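Metal-dependent hydrolase (Lactobacillus plantarum, PDB 2F6K) binds manganese and is probably a decarboxylase of the amidohydrolase superfamily, related to the aminocarboxymuconate-semialdehyde decarboxylases of tryptophan breakdown. Local coordinates at residues P59-G64 / I70-A75; S96-Y101 / V106-Q111; G129-S134 / F177-M182; M182-M187 / H191-Y196. All blocks are in the same frame, centred on the assembly; numbering follows the deposited sequence.

All four contacts join loops, a hairpin and helices around the barrel of one TIM-barrel chain, whose manganese is held by His-7, His-9, His-154 and Asp-266. Contacts 1 and 2 are neighbouring loop-to-helix packings with centres about 11 Å apart, and they meet where His-60 NE2 lies 3.0 Å from Leu-97 O, probably hydrogen-bonded. Contacts 3 and 4 have centres about 10 Å apart and share helix 171-189 and Met-182, with Phe-132 of contact 3 resting on Met-187 of contact 4. Pro-100 touches Leu-130, bridging contacts 2 and 3. The side chains of Ser-96 and Asp-179 are each about 12 Å from the manganese; contacts 2 and 3 thus lie outside the metal's first shell.

Contact 1. Residues P59-G64 / I70-A75; sequences PHVNFG and IRLVEA
Val-61 packs on Leu-72 and Val-73 with every side-chain atom from CB outward. Its CB already sits against the leucine, 3.9 Å from Leu-72 CD1 and 4.0 Å from Leu-72 CB. The branch CG1 continues over the same residue, 4.0 Å from Leu-72 CD1. The other branch, CG2, turns to the next residue of the helix and meets Val-73 CG2 at 3.7 Å; it stands between the backbone N and the carbonyl carbon of its own residue (chi1 -73° for CG1), which spreads the two methyls over two successive helix positions. CG2 also lies over the rim of one face of the His-60 ring. Leu-72 CD1 is shared: Phe-63 brings up its ring edge in plane, with CE2 3.9 Å from that methyl. From helix 13-22, Ala-18 touches both Phe-63 and Leu-72, while His-22 stacks on the Phe-63 ring. No hydrogen bond spans the two segments. Val-61 is the centre of an inverse gamma turn, and the whole is a beta-alpha loop of a TIM barrel, leading from strand 49-55 and folded back on the helix 66-86 that follows it.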
loop_
_atom_site.group_PDB
_atom_site.type_symbol
_atom_site.label_atom_id
_atom_site.label_comp_id
_atom_site.label_asym_id
_atom_site.label_seq_id
_atom_site.Cartn_x
_atom_site.Cartn_y
_atom_site.Cartn_z
ATOM N N PRO A 59 -15.473 -3.040 11.989
ATOM C CA PRO A 59 -15.392 -2.660 10.569
ATOM C C PRO A 59 -16.745 -2.341 9.947
ATOM O O PRO A 59 -17.755 -2.931 10.317
ATOM C CB PRO A 59 -14.760 -3.891 9.907
ATOM C CG PRO A 59 -14.101 -4.627 11.046
ATOM C CD PRO A 59 -15.078 -4.446 12.168
ATOM N N HIS A 60 -16.750 -1.411 8.997
ATOM C CA HIS A 60 -17.967 -1.026 8.290
ATOM C C HIS A 60 -18.380 -2.254 7.478
ATOM O O HIS A 60 -17.543 -3.111 7.194
ATOM C CB HIS A 60 -17.686 0.155 7.355
ATOM C CG HIS A 60 -18.906 0.682 6.667
ATOM N ND1 HIS A 60 -18.998 0.791 5.295
ATOM C CD2 HIS A 60 -20.094 1.107 7.160
ATOM C CE1 HIS A 60 -20.194 1.257 4.973
ATOM N NE2 HIS A 60 -20.878 1.455 6.086
ATOM N N VAL A 61 -19.648 -2.341 7.091
ATOM C CA VAL A 61 -20.121 -3.504 6.350
ATOM C C VAL A 61 -19.951 -3.467 4.839
ATOM O O VAL A 61 -20.879 -3.775 4.094
ATOM C CB VAL A 61 -21.594 -3.794 6.667
ATOM C CG1 VAL A 61 -21.714 -4.362 8.060
ATOM C CG2 VAL A 61 -22.411 -2.516 6.543
ATOM N N ASN A 62 -18.763 -3.094 4.385
ATOM C CA ASN A 62 -18.464 -3.064 2.956
ATOM C C ASN A 62 -17.444 -4.168 2.704
ATOM O O ASN A 62 -16.249 -3.970 2.918
ATOM C CB ASN A 62 -17.871 -1.709 2.566
ATOM C CG ASN A 62 -17.325 -1.688 1.146
ATOM O OD1 ASN A 62 -16.721 -0.700 0.729
ATOM N ND2 ASN A 62 -17.533 -2.774 0.397
ATOM N N PHE A 63 -17.910 -5.327 2.254
ATOM C CA PHE A 63 -17.012 -6.448 1.996
ATOM C C PHE A 63 -16.805 -6.733 0.518
ATOM O O PHE A 63 -16.233 -7.759 0.164
ATOM C CB PHE A 63 -17.528 -7.710 2.691
ATOM C CG PHE A 63 -17.695 -7.549 4.174
ATOM C CD1 PHE A 63 -16.592 -7.319 4.990
ATOM C CD2 PHE A 63 -18.964 -7.584 4.750
ATOM C CE1 PHE A 63 -16.749 -7.119 6.362
ATOM C CE2 PHE A 63 -19.135 -7.389 6.116
ATOM C CZ PHE A 63 -18.026 -7.154 6.925
ATOM N N GLY A 64 -17.265 -5.829 -0.344
ATOM C CA GLY A 64 -17.092 -6.031 -1.772
ATOM C C GLY A 64 -18.339 -6.511 -2.489
ATOM O O GLY A 64 -18.355 -6.621 -3.717
ATOM N N ILE A 70 -25.962 -3.570 1.395
ATOM C CA ILE A 70 -27.272 -2.958 1.541
ATOM C C ILE A 70 -28.175 -3.766 2.471
ATOM O O ILE A 70 -29.013 -3.217 3.187
ATOM C CB ILE A 70 -27.945 -2.813 0.164
ATOM C CG1 ILE A 70 -27.240 -1.707 -0.619
ATOM C CG2 ILE A 70 -29.419 -2.495 0.324
ATOM C CD1 ILE A 70 -27.831 -1.416 -1.977
ATOM N N ARG A 71 -27.993 -5.077 2.451
ATOM C CA ARG A 71 -28.783 -5.979 3.269
ATOM C C ARG A 71 -28.332 -5.869 4.730
ATOM O O ARG A 71 -29.154 -5.815 5.644
ATOM C CB ARG A 71 -28.597 -7.402 2.730
ATOM C CG ARG A 71 -29.538 -8.449 3.274
ATOM C CD ARG A 71 -29.317 -9.781 2.568
ATOM N NE ARG A 71 -27.962 -10.303 2.762
ATOM C CZ ARG A 71 -27.406 -10.559 3.947
ATOM N NH1 ARG A 71 -28.082 -10.342 5.074
ATOM N NH2 ARG A 71 -26.169 -11.041 4.006
ATOM N N LEU A 72 -27.022 -5.809 4.944
ATOM C CA LEU A 72 -26.482 -5.715 6.293
ATOM C C LEU A 72 -26.852 -4.397 6.948
ATOM O O LEU A 72 -27.206 -4.362 8.128
ATOM C CB LEU A 72 -24.963 -5.892 6.269
ATOM C CG LEU A 72 -24.515 -7.328 5.962
ATOM C CD1 LEU A 72 -22.993 -7.395 5.872
ATOM C CD2 LEU A 72 -25.027 -8.264 7.054
ATOM N N VAL A 73 -26.773 -3.317 6.176
ATOM C CA VAL A 73 -27.130 -1.996 6.679
ATOM C C VAL A 73 -28.610 -1.981 7.077
ATOM O O VAL A 73 -28.959 -1.487 8.145
ATOM C CB VAL A 73 -26.883 -0.902 5.619
ATOM C CG1 VAL A 73 -27.534 0.399 6.052
ATOM C CG2 VAL A 73 -25.400 -0.699 5.427
ATOM N N GLU A 74 -29.472 -2.531 6.223
ATOM C CA GLU A 74 -30.901 -2.568 6.513
ATOM C C GLU A 74 -31.201 -3.410 7.753
ATOM O O GLU A 74 -32.079 -3.065 8.546
ATOM C CB GLU A 74 -31.680 -3.108 5.305
ATOM C CG GLU A 74 -31.544 -2.237 4.057
ATOM C CD GLU A 74 -32.422 -2.688 2.888
ATOM O OE1 GLU A 74 -32.547 -3.914 2.660
ATOM O OE2 GLU A 74 -32.972 -1.805 2.187
ATOM N N ALA A 75 -30.468 -4.505 7.931
ATOM C CA ALA A 75 -30.686 -5.364 9.095
ATOM C C ALA A 75 -30.237 -4.654 10.370
ATOM O O ALA A 75 -30.831 -4.828 11.432
ATOM C CB ALA A 75 -29.931 -6.680 8.934
#

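Contact 2. Residues S96-Y101 / V106-Q111; sequences SLPIPY and VKTVQQ
Pro-98 turns CD and CG of its ring toward the Thr-108 hydroxyl. Thr-108 OG1 is 3.2 Å from Pro-98 CD, with CG of the same ring just beyond. The threonine is turned with OG1 beside its backbone N (chi1 -62°), from where it also makes a weak hydrogen bond to Asp-104 O one turn earlier, while its flank serves as a packing surface. That torsion sends the methyl CG2 the other way: Thr-108 CG2 lies 3.4 Å from Ser-96 O and 3.8 Å from Leu-97 CD2. Leu-97 approaches the helix at a slant, and its CD2 fits between two residues, touching Val-109 CG2 at 3.6 Å as well as the threonine methyl. Its second methyl, CD1, rests on the same valine branch. With an alanine in place of Thr-108, the loss of OG1 and CG2 is likely to open a gap beside Pro-98 CD and Leu-97 CD2 and to leave Asp-104 O without its weak bond. Pro-98 centres an inverse gamma turn in the loop between strand 91-95 and helix 102-114. Around this turn, helix 66-86 packs on Pro-98 through Ile-70 and Val-73, helix 138-145 meets Leu-97 and Val-109 through Val-140 and Leu-144, and Val-121 and Val-123 of strand 120-124 touch Leu-97.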
loop_
_atom_site.group_PDB
_atom_site.type_symbol
_atom_site.label_atom_id
_atom_site.label_comp_id
_atom_site.label_asym_id
_atom_site.label_seq_id
_atom_site.Cartn_x
_atom_site.Cartn_y
_atom_site.Cartn_z
ATOM N N SER A 96 -26.810 3.346 10.035
ATOM C CA SER A 96 -25.596 3.134 9.255
ATOM C C SER A 96 -25.976 3.410 7.800
ATOM O O SER A 96 -27.159 3.399 7.457
ATOM C CB SER A 96 -25.090 1.695 9.404
ATOM O OG SER A 96 -24.565 1.474 10.700
ATOM N N LEU A 97 -24.985 3.661 6.950
ATOM C CA LEU A 97 -25.248 3.956 5.550
ATOM C C LEU A 97 -24.513 2.988 4.629
ATOM O O LEU A 97 -23.362 2.625 4.880
ATOM C CB LEU A 97 -24.827 5.391 5.228
ATOM C CG LEU A 97 -25.444 6.510 6.068
ATOM C CD1 LEU A 97 -24.921 7.852 5.578
ATOM C CD2 LEU A 97 -26.952 6.470 5.968
ATOM N N PRO A 98 -25.171 2.570 3.538
ATOM C CA PRO A 98 -24.584 1.640 2.572
ATOM C C PRO A 98 -23.475 2.266 1.728
ATOM O O PRO A 98 -23.435 2.103 0.508
ATOM C CB PRO A 98 -25.790 1.209 1.743
ATOM C CG PRO A 98 -26.596 2.459 1.692
ATOM C CD PRO A 98 -26.531 2.956 3.128
ATOM N N ILE A 99 -22.584 3.002 2.383
ATOM C CA ILE A 99 -21.453 3.610 1.697
ATOM C C ILE A 99 -20.619 2.437 1.186
ATOM O O ILE A 99 -20.570 1.390 1.839
ATOM C CB ILE A 99 -20.637 4.469 2.676
ATOM C CG1 ILE A 99 -21.424 5.751 2.994
ATOM C CG2 ILE A 99 -19.253 4.763 2.107
ATOM C CD1 ILE A 99 -20.767 6.656 4.023
ATOM N N PRO A 100 -19.917 2.592 0.047
ATOM C CA PRO A 100 -19.748 3.709 -0.888
ATOM C C PRO A 100 -20.786 3.869 -1.993
ATOM O O PRO A 100 -20.489 4.476 -3.019
ATOM C CB PRO A 100 -18.390 3.418 -1.488
ATOM C CG PRO A 100 -18.510 1.932 -1.733
ATOM C CD PRO A 100 -19.105 1.440 -0.403
ATOM N N TYR A 101 -21.985 3.334 -1.815
ATOM C CA TYR A 101 -22.991 3.445 -2.863
ATOM C C TYR A 101 -23.818 4.702 -2.651
ATOM O O TYR A 101 -24.852 4.675 -1.990
ATOM C CB TYR A 101 -23.852 2.186 -2.853
ATOM C CG TYR A 101 -23.007 0.926 -2.927
ATOM C CD1 TYR A 101 -22.277 0.619 -4.080
ATOM C CD2 TYR A 101 -22.877 0.078 -1.822
ATOM C CE1 TYR A 101 -21.439 -0.493 -4.129
ATOM C CE2 TYR A 101 -22.041 -1.034 -1.863
ATOM C CZ TYR A 101 -21.326 -1.310 -3.016
ATOM O OH TYR A 101 -20.495 -2.403 -3.066
ATOM N N VAL A 106 -28.138 7.728 -0.097
ATOM C CA VAL A 106 -29.054 8.868 -0.109
ATOM C C VAL A 106 -30.432 8.362 0.298
ATOM O O VAL A 106 -31.162 9.010 1.054
ATOM C CB VAL A 106 -29.139 9.501 -1.528
ATOM C CG1 VAL A 106 -30.390 10.357 -1.661
ATOM C CG2 VAL A 106 -27.909 10.348 -1.793
ATOM N N LYS A 107 -30.770 7.187 -0.211
ATOM C CA LYS A 107 -32.045 6.551 0.070
ATOM C C LYS A 107 -32.149 6.149 1.546
ATOM O O LYS A 107 -33.196 6.330 2.172
ATOM C CB LYS A 107 -32.204 5.328 -0.846
ATOM C CG LYS A 107 -33.511 4.564 -0.702
ATOM C CD LYS A 107 -33.241 3.167 -0.142
ATOM C CE LYS A 107 -34.271 2.148 -0.619
ATOM N NZ LYS A 107 -33.704 0.763 -0.632
ATOM N N THR A 108 -31.063 5.615 2.102
ATOM C CA THR A 108 -31.062 5.192 3.499
ATOM C C THR A 108 -31.191 6.373 4.453
ATOM O O THR A 108 -31.833 6.260 5.507
ATOM C CB THR A 108 -29.786 4.402 3.854
ATOM O OG1 THR A 108 -29.729 3.212 3.059
ATOM C CG2 THR A 108 -29.798 4.007 5.328
ATOM N N VAL A 109 -30.577 7.497 4.089
ATOM C CA VAL A 109 -30.649 8.703 4.906
ATOM C C VAL A 109 -32.097 9.202 5.010
ATOM O O VAL A 109 -32.605 9.411 6.111
ATOM C CB VAL A 109 -29.771 9.837 4.321
ATOM C CG1 VAL A 109 -29.960 11.118 5.129
ATOM C CG2 VAL A 109 -28.307 9.419 4.338
ATOM N N GLN A 110 -32.756 9.379 3.867
ATOM C CA GLN A 110 -34.137 9.858 3.834
ATOM C C GLN A 110 -35.046 8.947 4.644
ATOM O O GLN A 110 -35.809 9.395 5.497
ATOM C CB GLN A 110 -34.647 9.909 2.387
ATOM C CG GLN A 110 -33.750 10.700 1.444
ATOM C CD GLN A 110 -34.197 10.623 0.001
ATOM O OE1 GLN A 110 -34.496 9.548 -0.517
ATOM N NE2 GLN A 110 -34.225 11.765 -0.663
ATOM N N GLN A 111 -34.959 7.657 4.373
ATOM C CA GLN A 111 -35.785 6.688 5.065
ATOM C C GLN A 111 -35.514 6.630 6.571
ATOM O O GLN A 111 -36.437 6.706 7.379
ATOM C CB GLN A 111 -35.554 5.320 4.439
ATOM C CG GLN A 111 -36.438 4.230 4.968
ATOM C CD GLN A 111 -35.948 2.865 4.540
ATOM O OE1 GLN A 111 -35.540 2.669 3.386
ATOM N NE2 GLN A 111 -35.992 1.906 5.462
#

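Contact 3. Residues G129-S134 / F177-M182; sequences GLYFGS and FMDTTM
Tyr-131 spans the gap to Asp-179 from a small antiparallel hairpin, strands 126-127 and 130-131, that follows barrel strand 120-124; a type II turn from Tyr-131 to Ser-134 then leads the chain away. The polar link comes first. Tyr-131 OH donates to Asp-179 OD1 over 2.6 Å, and OD1 accepts on its syn lone pair, on the side of OD2. OD1 arrives in the plane of the ring at its edge, 3.0 Å from Tyr-131 CE2 as well, although the carboxylate as a whole is turned 49° against the ring. Each group has further partners: the tyrosine hydroxyl accepts from Ala-159 N, and Asp-179 OD2 is held by Thr-125 OG1 and Asn-126 ND2. Both carboxylate oxygens are thus gripped, which fixes the rotation of this buried group and ties the hairpin to helix 171-189. Van der Waals contact is slight. The selenomethionine Met-182 bends at its last torsion (chi3 -81°) to bring CE to 4.0 Å from Tyr-131 OH, and the tyrosine also packs on Pro-162 of the third subunit, so the contact borders a subunit interface. The remaining bonds lie inside the helix. Phe-177 O accepts from both Thr-181 OG1, at 2.6 Å, and Thr-181 N; the two donors reach it from opposite faces of the carbonyl plane, the hydroxyl tilted 34° out of it.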
loop_
_atom_site.group_PDB
_atom_site.type_symbol
_atom_site.label_atom_id
_atom_site.label_comp_id
_atom_site.label_asym_id
_atom_site.label_seq_id
_atom_site.Cartn_x
_atom_site.Cartn_y
_atom_site.Cartn_z
ATOM N N GLY A 129 -11.331 2.279 1.888
ATOM C CA GLY A 129 -10.618 3.238 1.063
ATOM C C GLY A 129 -11.336 4.525 0.707
ATOM O O GLY A 129 -10.697 5.492 0.288
ATOM N N LEU A 130 -12.660 4.544 0.832
ATOM C CA LEU A 130 -13.409 5.762 0.548
ATOM C C LEU A 130 -13.539 6.505 1.878
ATOM O O LEU A 130 -14.318 6.111 2.745
ATOM C CB LEU A 130 -14.796 5.438 -0.018
ATOM C CG LEU A 130 -15.540 6.638 -0.632
ATOM C CD1 LEU A 130 -16.789 6.168 -1.349
ATOM C CD2 LEU A 130 -15.901 7.636 0.452
ATOM N N TYR A 131 -12.757 7.569 2.040
ATOM C CA TYR A 131 -12.779 8.345 3.273
ATOM C C TYR A 131 -13.927 9.342 3.297
ATOM O O TYR A 131 -14.259 9.954 2.276
ATOM C CB TYR A 131 -11.439 9.076 3.475
ATOM C CG TYR A 131 -10.347 8.173 4.006
ATOM C CD1 TYR A 131 -9.719 7.240 3.179
ATOM C CD2 TYR A 131 -10.030 8.164 5.368
ATOM C CE1 TYR A 131 -8.816 6.312 3.696
ATOM C CE2 TYR A 131 -9.130 7.237 5.897
ATOM C CZ TYR A 131 -8.533 6.310 5.058
ATOM O OH TYR A 131 -7.713 5.336 5.586
ATOM N N PHE A 132 -14.537 9.508 4.468
ATOM C CA PHE A 132 -15.647 10.430 4.568
ATOM C C PHE A 132 -15.143 11.801 4.155
ATOM O O PHE A 132 -13.986 12.139 4.383
ATOM C CB PHE A 132 -16.196 10.466 5.986
ATOM C CG PHE A 132 -17.609 10.957 6.063
ATOM C CD1 PHE A 132 -18.641 10.238 5.451
ATOM C CD2 PHE A 132 -17.917 12.139 6.732
ATOM C CE1 PHE A 132 -19.964 10.695 5.509
ATOM C CE2 PHE A 132 -19.235 12.603 6.795
ATOM C CZ PHE A 132 -20.259 11.879 6.183
ATOM N N GLY A 133 -16.008 12.585 3.530
ATOM C CA GLY A 133 -15.602 13.896 3.075
ATOM C C GLY A 133 -15.379 13.845 1.576
ATOM O O GLY A 133 -15.393 14.875 0.906
ATOM N N SER A 134 -15.178 12.641 1.047
ATOM C CA SER A 134 -14.964 12.450 -0.386
ATOM C C SER A 134 -16.165 12.920 -1.203
ATOM O O SER A 134 -17.316 12.617 -0.872
ATOM C CB SER A 134 -14.661 10.982 -0.692
ATOM O OG SER A 134 -14.452 10.782 -2.079
ATOM N N PHE A 177 -6.956 6.277 15.603
ATOM C CA PHE A 177 -6.634 7.685 15.738
ATOM C C PHE A 177 -6.071 8.287 14.471
ATOM O O PHE A 177 -6.437 9.401 14.090
ATOM C CB PHE A 177 -5.670 7.917 16.893
ATOM C CG PHE A 177 -6.348 8.001 18.230
ATOM C CD1 PHE A 177 -5.839 8.820 19.230
ATOM C CD2 PHE A 177 -7.512 7.284 18.480
ATOM C CE1 PHE A 177 -6.479 8.931 20.456
ATOM C CE2 PHE A 177 -8.161 7.389 19.707
ATOM C CZ PHE A 177 -7.640 8.217 20.696
HETATM N N MSE A 178 -5.182 7.561 13.811
HETATM C CA MSE A 178 -4.610 8.075 12.583
HETATM C C MSE A 178 -5.722 8.275 11.560
HETATM O O MSE A 178 -5.742 9.280 10.840
HETATM C CB MSE A 178 -3.548 7.117 12.048
HETATM C CG MSE A 178 -2.358 6.940 12.994
HETATM SE SE MSE A 178 -0.843 5.983 12.207
HETATM C CE MSE A 178 -1.675 4.249 11.946
ATOM N N ASP A 179 -6.675 7.347 11.521
ATOM C CA ASP A 179 -7.753 7.462 10.550
ATOM C C ASP A 179 -8.713 8.610 10.818
ATOM O O ASP A 179 -9.109 9.316 9.888
ATOM C CB ASP A 179 -8.533 6.158 10.441
ATOM C CG ASP A 179 -8.900 5.837 9.006
ATOM O OD1 ASP A 179 -7.981 5.659 8.179
ATOM O OD2 ASP A 179 -10.104 5.777 8.695
ATOM N N THR A 180 -9.085 8.802 12.077
ATOM C CA THR A 180 -9.986 9.886 12.424
ATOM C C THR A 180 -9.311 11.198 12.068
ATOM O O THR A 180 -9.939 12.105 11.517
ATOM C CB THR A 180 -10.327 9.884 13.924
ATOM O OG1 THR A 180 -11.168 8.760 14.215
ATOM C CG2 THR A 180 -11.057 11.170 14.314
ATOM N N THR A 181 -8.017 11.272 12.359
ATOM C CA THR A 181 -7.252 12.473 12.094
ATOM C C THR A 181 -7.160 12.762 10.602
ATOM O O THR A 181 -7.347 13.905 10.164
ATOM C CB THR A 181 -5.831 12.364 12.668
ATOM O OG1 THR A 181 -5.892 11.953 14.042
ATOM C CG2 THR A 181 -5.137 13.723 12.594
HETATM N N MSE A 182 -6.867 11.732 9.817
HETATM C CA MSE A 182 -6.757 11.923 8.380
HETATM C C MSE A 182 -8.111 12.334 7.808
HETATM O O MSE A 182 -8.183 13.209 6.943
HETATM C CB MSE A 182 -6.257 10.645 7.699
HETATM C CG MSE A 182 -4.846 10.227 8.109
HETATM SE SE MSE A 182 -4.102 8.808 6.976
HETATM C CE MSE A 182 -4.962 7.271 7.776
#

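Contact 4. Residues M182-M187 / H191-Y196; sequences MTFINM and HFFEKY
Met-187, a selenomethionine, lays its terminal methyl squarely over the Phe-192 ring. Met-187 CE stands 3.6 Å from the ring centroid and 9° off the normal, a CH-pi contact, while SE lies farther above the same face as a Met-aromatic partner. The bend at the end of the chain (chi3 84°) places CE there. With CG anti to the backbone N, chi1 -174°, the Phe-192 ring is carried alongside the Met-187 chain, both side chains pointing the same way. Its opposite face is covered by Tyr-196 CD1, and the ring is clamped between the two. Phe-193 brings CE2 to 3.9 Å from Met-187 CB. Its CZ touches Phe-184 CE1 at 4.0 Å, the two rings meeting obliquely, and it also packs on Val-201 of strand 200-203 and Val-232 of helix 229-235. An alanine in place of Phe-192 would probably leave a gap between Met-187 CE and Tyr-196 and the selenomethionine tip freer to turn. The backbones meet in a Schellman motif: Phe-192 N donates to Met-187 O over 3.0 Å, with His-191, at positive phi, as the C-prime residue of helix 171-189. The chemistry is thus divided: one nearly straight backbone bond satisfies a carbonyl at the helix end, and the side chains hold together by dispersion among aromatic and selenomethionine groups.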
loop_
_atom_site.group_PDB
_atom_site.type_symbol
_atom_site.label_atom_id
_atom_site.label_comp_id
_atom_site.label_asym_id
_atom_site.label_seq_id
_atom_site.Cartn_x
_atom_site.Cartn_y
_atom_site.Cartn_z
HETATM N N MSE A 182 -6.867 11.732 9.817
HETATM C CA MSE A 182 -6.757 11.923 8.380
HETATM C C MSE A 182 -8.111 12.334 7.808
HETATM O O MSE A 182 -8.183 13.209 6.943
HETATM C CB MSE A 182 -6.257 10.645 7.699
HETATM C CG MSE A 182 -4.846 10.227 8.109
HETATM SE SE MSE A 182 -4.102 8.808 6.976
HETATM C CE MSE A 182 -4.962 7.271 7.776
ATOM N N THR A 183 -9.181 11.726 8.318
ATOM C CA THR A 183 -10.519 12.033 7.841
ATOM C C THR A 183 -10.952 13.471 8.128
ATOM O O THR A 183 -11.554 14.116 7.270
ATOM C CB THR A 183 -11.557 11.063 8.429
ATOM O OG1 THR A 183 -11.216 9.722 8.058
ATOM C CG2 THR A 183 -12.954 11.383 7.891
ATOM N N PHE A 184 -10.656 13.972 9.326
ATOM C CA PHE A 184 -11.016 15.342 9.684
ATOM C C PHE A 184 -10.367 16.338 8.721
ATOM O O PHE A 184 -11.004 17.274 8.244
ATOM C CB PHE A 184 -10.549 15.666 11.103
ATOM C CG PHE A 184 -10.819 17.084 11.523
ATOM C CD1 PHE A 184 -12.108 17.496 11.842
ATOM C CD2 PHE A 184 -9.784 17.999 11.630
ATOM C CE1 PHE A 184 -12.360 18.794 12.268
ATOM C CE2 PHE A 184 -10.026 19.311 12.058
ATOM C CZ PHE A 184 -11.317 19.703 12.377
ATOM N N ILE A 185 -9.087 16.137 8.449
ATOM C CA ILE A 185 -8.376 17.026 7.564
ATOM C C ILE A 185 -8.933 16.900 6.147
ATOM O O ILE A 185 -9.025 17.885 5.414
ATOM C CB ILE A 185 -6.869 16.699 7.597
ATOM C CG1 ILE A 185 -6.365 16.839 9.038
ATOM C CG2 ILE A 185 -6.107 17.615 6.652
ATOM C CD1 ILE A 185 -4.882 16.590 9.230
ATOM N N ASN A 186 -9.324 15.687 5.772
ATOM C CA ASN A 186 -9.868 15.459 4.446
ATOM C C ASN A 186 -11.116 16.328 4.318
ATOM O O ASN A 186 -11.373 16.941 3.278
ATOM C CB ASN A 186 -10.233 13.984 4.285
ATOM C CG ASN A 186 -10.506 13.605 2.844
ATOM O OD1 ASN A 186 -11.605 13.180 2.500
ATOM N ND2 ASN A 186 -9.501 13.756 1.994
HETATM N N MSE A 187 -11.884 16.383 5.398
HETATM C CA MSE A 187 -13.102 17.165 5.426
HETATM C C MSE A 187 -12.777 18.660 5.338
HETATM O O MSE A 187 -13.546 19.447 4.790
HETATM C CB MSE A 187 -13.877 16.823 6.693
HETATM C CG MSE A 187 -14.349 15.378 6.702
HETATM SE SE MSE A 187 -15.162 14.831 8.360
HETATM C CE MSE A 187 -16.982 15.443 8.097
ATOM N N HIS A 191 -13.906 21.438 2.163
ATOM C CA HIS A 191 -14.800 22.468 2.674
ATOM C C HIS A 191 -16.126 21.906 3.167
ATOM O O HIS A 191 -17.179 22.524 3.000
ATOM C CB HIS A 191 -15.053 23.511 1.585
ATOM C CG HIS A 191 -13.806 23.968 0.891
ATOM N ND1 HIS A 191 -13.329 23.369 -0.255
ATOM C CD2 HIS A 191 -12.912 24.932 1.211
ATOM C CE1 HIS A 191 -12.194 23.945 -0.611
ATOM N NE2 HIS A 191 -11.919 24.896 0.263
ATOM N N PHE A 192 -16.066 20.739 3.795
ATOM C CA PHE A 192 -17.261 20.082 4.292
ATOM C C PHE A 192 -18.102 20.944 5.238
ATOM O O PHE A 192 -19.310 21.107 5.037
ATOM C CB PHE A 192 -16.871 18.765 4.974
ATOM C CG PHE A 192 -18.046 17.930 5.397
ATOM C CD1 PHE A 192 -18.768 18.244 6.539
ATOM C CD2 PHE A 192 -18.444 16.838 4.635
ATOM C CE1 PHE A 192 -19.877 17.481 6.922
ATOM C CE2 PHE A 192 -19.553 16.066 5.006
ATOM C CZ PHE A 192 -20.268 16.391 6.152
ATOM N N PHE A 193 -17.468 21.503 6.263
ATOM C CA PHE A 193 -18.179 22.313 7.251
ATOM C C PHE A 193 -18.709 23.636 6.692
ATOM O O PHE A 193 -19.692 24.192 7.186
ATOM C CB PHE A 193 -17.249 22.549 8.437
ATOM C CG PHE A 193 -16.611 21.284 8.947
ATOM C CD1 PHE A 193 -17.352 20.362 9.685
ATOM C CD2 PHE A 193 -15.287 20.984 8.635
ATOM C CE1 PHE A 193 -16.786 19.158 10.103
ATOM C CE2 PHE A 193 -14.712 19.779 9.050
ATOM C CZ PHE A 193 -15.468 18.863 9.787
ATOM N N GLU A 194 -18.050 24.121 5.648
ATOM C CA GLU A 194 -18.417 25.358 4.979
ATOM C C GLU A 194 -19.632 25.087 4.087
ATOM O O GLU A 194 -20.579 25.867 4.060
ATOM C CB GLU A 194 -17.222 25.815 4.148
ATOM C CG GLU A 194 -17.318 27.160 3.475
ATOM C CD GLU A 194 -15.990 27.535 2.809
ATOM O OE1 GLU A 194 -14.978 27.675 3.528
ATOM O OE2 GLU A 194 -15.946 27.678 1.570
ATOM N N LYS A 195 -19.611 23.959 3.380
ATOM C CA LYS A 195 -20.701 23.596 2.479
ATOM C C LYS A 195 -21.911 22.952 3.168
ATOM O O LYS A 195 -23.043 23.071 2.688
ATOM C CB LYS A 195 -20.187 22.660 1.374
ATOM C CG LYS A 195 -19.151 23.283 0.443
ATOM C CD LYS A 195 -19.054 22.513 -0.873
ATOM C CE LYS A 195 -18.622 21.075 -0.659
ATOM N NZ LYS A 195 -18.685 20.269 -1.911
ATOM N N TYR A 196 -21.678 22.265 4.282
ATOM C CA TYR A 196 -22.773 21.621 5.005
ATOM C C TYR A 196 -22.749 22.039 6.471
ATOM O O TYR A 196 -22.623 21.199 7.366
ATOM C CB TYR A 196 -22.659 20.101 4.883
ATOM C CG TYR A 196 -22.405 19.647 3.466
ATOM C CD1 TYR A 196 -21.148 19.188 3.077
ATOM C CD2 TYR A 196 -23.400 19.745 2.491
ATOM C CE1 TYR A 196 -20.885 18.842 1.747
ATOM C CE2 TYR A 196 -23.150 19.403 1.160
ATOM C CZ TYR A 196 -21.892 18.954 0.794
ATOM O OH TYR A 196 -21.643 18.633 -0.521
#